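Local coordinates for nucleocapsid protein CP17 (Extra small virus, PDB 6JJA) that forms the capsid of a small single-stranded RNA satellite virus, sixty copies assembling into a calcium-binding T=1 icosahedral shell, at residues T55-D60 with N78-L83; E93-Y98 with P161-L166. One frame throughout, in Å; residues are numbered along the deposited sequence.

Contact 1 of 2, residues T55-D60 with N78-L83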
loop_
_atom_site.group_PDB
_atom_site.type_symbol
_atom_site.label_atom_id
_atom_site.label_comp_id
_atom_site.label_asym_id
_atom_site.label_seq_id
_atom_site.Cartn_x
_atom_site.Cartn_y
_atom_site.Cartn_z
ATOM N N THR A 55 60.865 17.140 11.863
ATOM C CA THR A 55 61.023 16.254 12.999
ATOM C C THR A 55 61.360 17.077 14.232
ATOM O O THR A 55 61.995 18.128 14.136
ATOM C CB THR A 55 62.107 15.198 12.724
ATOM O OG1 THR A 55 62.023 14.140 13.689
ATOM C CG2 THR A 55 63.478 15.799 12.777
ATOM N N TRP A 56 60.915 16.593 15.385
ATOM C CA TRP A 56 61.273 17.194 16.659
ATOM C C TRP A 56 62.717 16.895 17.014
ATOM O O TRP A 56 63.257 15.844 16.667
ATOM C CB TRP A 56 60.373 16.679 17.772
ATOM C CG TRP A 56 58.944 16.993 17.606
ATOM C CD1 TRP A 56 58.030 16.272 16.919
ATOM C CD2 TRP A 56 58.247 18.109 18.147
ATOM N NE1 TRP A 56 56.809 16.870 16.986
ATOM C CE2 TRP A 56 56.916 18.007 17.738
ATOM C CE3 TRP A 56 58.621 19.194 18.932
ATOM C CZ2 TRP A 56 55.963 18.937 18.084
ATOM C CZ3 TRP A 56 57.673 20.114 19.274
ATOM C CH2 TRP A 56 56.365 19.986 18.855
ATOM N N ILE A 57 63.332 17.823 17.737
ATOM C CA ILE A 57 64.700 17.688 18.194
ATOM C C ILE A 57 64.754 18.055 19.671
ATOM O O ILE A 57 63.811 18.605 20.234
ATOM C CB ILE A 57 65.677 18.543 17.372
ATOM C CG1 ILE A 57 65.365 20.021 17.511
ATOM C CG2 ILE A 57 65.574 18.179 15.946
ATOM C CD1 ILE A 57 66.444 20.901 17.033
ATOM N N ASP A 58 65.882 17.733 20.293
ATOM C CA ASP A 58 66.140 18.045 21.687
ATOM C C ASP A 58 67.448 18.809 21.779
ATOM O O ASP A 58 68.425 18.449 21.118
ATOM C CB ASP A 58 66.204 16.779 22.534
ATOM C CG ASP A 58 67.458 15.970 22.289
ATOM O OD1 ASP A 58 67.850 15.824 21.113
ATOM O OD2 ASP A 58 68.052 15.475 23.268
ATOM N N ILE A 59 67.466 19.853 22.594
ATOM C CA ILE A 59 68.601 20.757 22.695
ATOM C C ILE A 59 69.190 20.666 24.095
ATOM O O ILE A 59 68.454 20.576 25.085
ATOM C CB ILE A 59 68.166 22.189 22.338
ATOM C CG1 ILE A 59 67.485 22.175 20.970
ATOM C CG2 ILE A 59 69.344 23.107 22.284
ATOM C CD1 ILE A 59 66.680 23.359 20.663
ATOM N N ASP A 60 70.523 20.697 24.173
ATOM C CA ASP A 60 71.228 20.312 25.392
ATOM C C ASP A 60 71.032 21.327 26.509
ATOM O O ASP A 60 70.666 20.964 27.631
ATOM C CB ASP A 60 72.724 20.129 25.108
ATOM C CG ASP A 60 73.364 21.366 24.508
ATOM O OD1 ASP A 60 72.699 22.422 24.468
ATOM O OD2 ASP A 60 74.531 21.285 24.078
ATOM N N ASN A 78 73.712 23.251 15.384
ATOM C CA ASN A 78 74.590 22.217 15.907
ATOM C C ASN A 78 73.810 20.991 16.348
ATOM O O ASN A 78 74.323 19.872 16.260
ATOM C CB ASN A 78 75.406 22.772 17.065
ATOM C CG ASN A 78 76.515 23.686 16.606
ATOM O OD1 ASN A 78 76.338 24.898 16.511
ATOM N ND2 ASN A 78 77.672 23.106 16.316
ATOM N N ARG A 79 72.583 21.175 16.826
ATOM C CA ARG A 79 71.766 20.026 17.192
ATOM C C ARG A 79 71.180 19.342 15.963
ATOM O O ARG A 79 70.778 18.178 16.032
ATOM C CB ARG A 79 70.660 20.456 18.145
ATOM C CG ARG A 79 69.626 19.405 18.453
ATOM C CD ARG A 79 70.206 18.143 19.037
ATOM N NE ARG A 79 69.175 17.138 19.238
ATOM C CZ ARG A 79 68.694 16.358 18.281
ATOM N NH1 ARG A 79 69.155 16.460 17.045
ATOM N NH2 ARG A 79 67.751 15.473 18.559
ATOM N N ILE A 80 71.111 20.056 14.844
ATOM C CA ILE A 80 70.603 19.481 13.608
ATOM C C ILE A 80 71.704 18.817 12.801
ATOM O O ILE A 80 71.417 17.991 11.928
ATOM C CB ILE A 80 69.891 20.574 12.804
ATOM C CG1 ILE A 80 68.519 20.821 13.396
ATOM C CG2 ILE A 80 69.739 20.178 11.389
ATOM C CD1 ILE A 80 67.969 22.116 13.070
ATOM N N THR A 81 72.960 19.154 13.070
ATOM C CA THR A 81 74.065 18.443 12.462
ATOM C C THR A 81 74.174 17.020 12.977
ATOM O O THR A 81 74.800 16.178 12.327
ATOM C CB THR A 81 75.366 19.180 12.728
ATOM O OG1 THR A 81 75.583 19.258 14.136
ATOM C CG2 THR A 81 75.287 20.551 12.171
ATOM N N LYS A 82 73.593 16.745 14.136
ATOM C CA LYS A 82 73.592 15.421 14.723
ATOM C C LYS A 82 72.506 14.536 14.149
ATOM O O LYS A 82 72.438 13.352 14.492
ATOM C CB LYS A 82 73.423 15.533 16.229
ATOM C CG LYS A 82 74.566 16.219 16.907
ATOM C CD LYS A 82 74.210 16.585 18.317
ATOM C CE LYS A 82 75.387 17.206 19.029
ATOM N NZ LYS A 82 76.505 16.237 19.167
ATOM N N LEU A 83 71.659 15.084 13.293
ATOM C CA LEU A 83 70.688 14.308 12.549
ATOM C C LEU A 83 71.199 13.903 11.176
ATOM O O LEU A 83 70.535 13.121 10.491
ATOM C CB LEU A 83 69.397 15.100 12.406
ATOM C CG LEU A 83 68.752 15.601 13.691
ATOM C CD1 LEU A 83 67.791 16.681 13.355
ATOM C CD2 LEU A 83 68.047 14.514 14.427
#
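R79 reaches from the last turn of helix 73-80 to the edge of strand 52-59 and takes hold of D58 there. Its NE and NH2 both donate to one carboxylate oxygen, D58 OD1, each at 2.6 Å, so the guanidinium grips side-on but onto a single acceptor. OD1 lies close to the guanidinium plane, whereas the carboxylate plane stands 81° to it: NH2 comes nearly along the C-O axis of OD1, and NE from above the carboxylate. The arginine chain leaves with CG anti to its N (chi1 172°) and bends at chi2, which carries the charged end across the strand. Arginine suits this place because its aliphatic part can cover a hydrophobic neighbour while its end pairs with an acid, and the shared charge probably keeps D58 ionised.

The hydrophobic neighbour is I57. Its CB sits 3.8 Å above the guanidinium plane, over the centre of the group, and its CD1 lies 3.8 Å from R79 CG. The two side chains run antiparallel past one another. The branches of isoleucine serve two further partners: CD1 continues to I80 CG1 at 4.2 Å, and CG2 meets L83 CD1 at 3.7 Å, the isoleucine and leucine side chains being nearly perpendicular. L83 also approaches T55, its CD1 lying 4.4 Å from T55 CG2. I80, next to R79 in the chain, also touches P88, F90 and Y169 of this chain, while V47 and G49 of a second subunit pack on R79 and L83.

The arrangement belongs to a viral jelly-roll barrel: by strand order, 52-59 is strand B, at one edge of the BIDG sheet within this chain, and the helix lies in the C-to-D connection that packs against it.

Contact 2 of 2, residues E93-Y98 with P161-L166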
loop_
_atom_site.group_PDB
_atom_site.type_symbol
_atom_site.label_atom_id
_atom_site.label_comp_id
_atom_site.label_asym_id
_atom_site.label_seq_id
_atom_site.Cartn_x
_atom_site.Cartn_y
_atom_site.Cartn_z
ATOM N N GLU A 93 58.899 25.490 13.249
ATOM C CA GLU A 93 57.451 25.524 13.277
ATOM C C GLU A 93 56.896 25.634 14.686
ATOM O O GLU A 93 55.789 26.137 14.872
ATOM C CB GLU A 93 56.877 24.275 12.610
ATOM C CG GLU A 93 57.121 24.170 11.132
ATOM C CD GLU A 93 58.439 23.540 10.786
ATOM O OE1 GLU A 93 59.143 23.091 11.706
ATOM O OE2 GLU A 93 58.774 23.494 9.586
ATOM N N LYS A 94 57.636 25.154 15.679
ATOM C CA LYS A 94 57.214 25.184 17.065
ATOM C C LYS A 94 58.422 25.123 17.974
ATOM O O LYS A 94 59.479 24.616 17.600
ATOM C CB LYS A 94 56.311 24.030 17.440
ATOM C CG LYS A 94 55.074 23.891 16.660
ATOM C CD LYS A 94 54.364 22.681 17.084
ATOM C CE LYS A 94 52.998 22.621 16.515
ATOM N NZ LYS A 94 52.257 21.439 16.979
ATOM N N VAL A 95 58.236 25.624 19.186
ATOM C CA VAL A 95 59.207 25.523 20.259
ATOM C C VAL A 95 58.436 25.340 21.547
ATOM O O VAL A 95 57.610 26.184 21.902
ATOM C CB VAL A 95 60.116 26.750 20.354
ATOM C CG1 VAL A 95 61.215 26.496 21.323
ATOM C CG2 VAL A 95 60.688 27.065 19.036
ATOM N N ALA A 96 58.688 24.238 22.231
ATOM C CA ALA A 96 58.161 24.000 23.560
ATOM C C ALA A 96 59.313 23.896 24.538
ATOM O O ALA A 96 60.261 23.143 24.308
ATOM C CB ALA A 96 57.318 22.736 23.604
ATOM N N ALA A 97 59.236 24.662 25.614
ATOM C CA ALA A 97 60.182 24.573 26.707
ATOM C C ALA A 97 59.479 23.957 27.897
ATOM O O ALA A 97 58.389 24.392 28.279
ATOM C CB ALA A 97 60.747 25.937 27.079
ATOM N N TYR A 98 60.093 22.929 28.459
ATOM C CA TYR A 98 59.591 22.265 29.645
ATOM C C TYR A 98 60.599 22.471 30.758
ATOM O O TYR A 98 61.797 22.254 30.560
ATOM C CB TYR A 98 59.373 20.780 29.409
ATOM C CG TYR A 98 58.441 20.412 28.294
ATOM C CD1 TYR A 98 58.859 20.428 26.988
ATOM C CD2 TYR A 98 57.156 20.009 28.555
ATOM C CE1 TYR A 98 58.024 20.083 25.982
ATOM C CE2 TYR A 98 56.313 19.662 27.548
ATOM C CZ TYR A 98 56.751 19.697 26.265
ATOM O OH TYR A 98 55.898 19.338 25.261
ATOM N N PRO A 161 66.185 23.492 31.828
ATOM C CA PRO A 161 64.919 23.119 31.204
ATOM C C PRO A 161 65.120 22.212 30.002
ATOM O O PRO A 161 66.230 21.948 29.537
ATOM C CB PRO A 161 64.327 24.462 30.796
ATOM C CG PRO A 161 65.484 25.317 30.606
ATOM C CD PRO A 161 66.479 24.915 31.617
ATOM N N VAL A 162 63.991 21.742 29.498
ATOM C CA VAL A 162 63.931 20.813 28.384
ATOM C C VAL A 162 63.282 21.541 27.217
ATOM O O VAL A 162 62.195 22.108 27.359
ATOM C CB VAL A 162 63.160 19.546 28.771
ATOM C CG1 VAL A 162 62.684 18.809 27.587
ATOM C CG2 VAL A 162 64.013 18.663 29.586
ATOM N N VAL A 163 63.950 21.531 26.073
ATOM C CA VAL A 163 63.498 22.247 24.892
ATOM C C VAL A 163 63.230 21.236 23.793
ATOM O O VAL A 163 64.081 20.394 23.487
ATOM C CB VAL A 163 64.523 23.292 24.438
ATOM C CG1 VAL A 163 63.959 24.151 23.352
ATOM C CG2 VAL A 163 64.919 24.135 25.570
ATOM N N ARG A 164 62.044 21.320 23.211
ATOM C CA ARG A 164 61.665 20.545 22.043
ATOM C C ARG A 164 61.294 21.516 20.940
ATOM O O ARG A 164 60.661 22.541 21.200
ATOM C CB ARG A 164 60.495 19.616 22.347
ATOM C CG ARG A 164 60.799 18.525 23.305
ATOM C CD ARG A 164 61.379 17.343 22.607
ATOM N NE ARG A 164 61.616 16.213 23.487
ATOM C CZ ARG A 164 62.641 16.117 24.317
ATOM N NH1 ARG A 164 63.520 17.089 24.400
ATOM N NH2 ARG A 164 62.779 15.044 25.068
ATOM N N ALA A 165 61.691 21.200 19.717
ATOM C CA ALA A 165 61.483 22.081 18.587
ATOM C C ALA A 165 61.206 21.264 17.346
ATOM O O ALA A 165 61.928 20.311 17.051
ATOM C CB ALA A 165 62.688 22.974 18.368
ATOM N N LEU A 166 60.163 21.644 16.624
ATOM C CA LEU A 166 59.822 21.035 15.349
ATOM C C LEU A 166 60.469 21.861 14.255
ATOM O O LEU A 166 60.115 23.019 14.042
ATOM C CB LEU A 166 58.316 20.965 15.192
ATOM C CG LEU A 166 57.700 20.316 13.979
ATOM C CD1 LEU A 166 57.863 18.856 14.013
ATOM C CD2 LEU A 166 56.277 20.664 13.992
#
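Strands 94-98 and 162-166 run antiparallel, their axes 4.5 Å apart at closest and their directions 164° apart. A96 with R164 and Y98 with V162 are hydrogen-bonded pairs; A97 with V163, between them, and V95 with A165, on the far side of A96, are non-hydrogen-bonded pairs. In the A96-R164 pair both N-to-O bonds measure 2.8 Å and are nearly straight. At E93, where the chain turns a corner, the backbone N still donates to L166 O at 2.9 Å.

V95, A97, V163 and A165 occupy one face. V95 and V163 extend abreast in the same direction, with their CG1 atoms 4.1 Å apart, and the alanines probably allow the facing layer to pack closely: N150 and I152 of strand 148-154 and Y76 of the helix pack here. Compact, beta-branched or methyl-bearing residues fit such an interior.

The other face carries K94, A96, Y98, V162, R164 and L166. Y98 crosses V162 obliquely, CB to CB at 4.0 Å, and turns the edge of its ring to V162 O. Its CE1 meets R164 CG at 4.2 Å; R164 then bends at chi2 and carries its guanidinium away from the strand pair. L166, CG anti to N (chi1 -177°), lays CD2 alongside K94 CD at 4.2 Å, so the lysine's methylenes serve as apolar surface. Y38 and P40 of a second subunit pack on K94, A96 and Y98, P41 O of that subunit takes the hydrogen bond of Y98 OH, and E120 of a third packs on V162 and R164.

This is the central I-D strand pair of the BIDG sheet in the canonical capsid jelly roll: one face lines the barrel interior, the other a subunit interface.

Overall arrangement
The two contacts meet through strand 162-171, which lies between 52-59 and 88-98 in one antiparallel sheet; their centres are 11 Å apart. I57 N of contact 1 probably donates a hydrogen bond to A165 O of contact 2, at 2.9 Å, and the D58 side chain packs against R164, CB to NH1 at 3.3 Å. Contact 1 adds the helix to an edge strand of the sheet, while contact 2 joins its two inner strands. Another subunit touches both. Calcium lies nearer contact 1: the L83 side chain is about 6 Å from a bound ion and that of E93 about 12 Å from one. Neither contact includes N50, D171 or E173, which bind calcium in this structure.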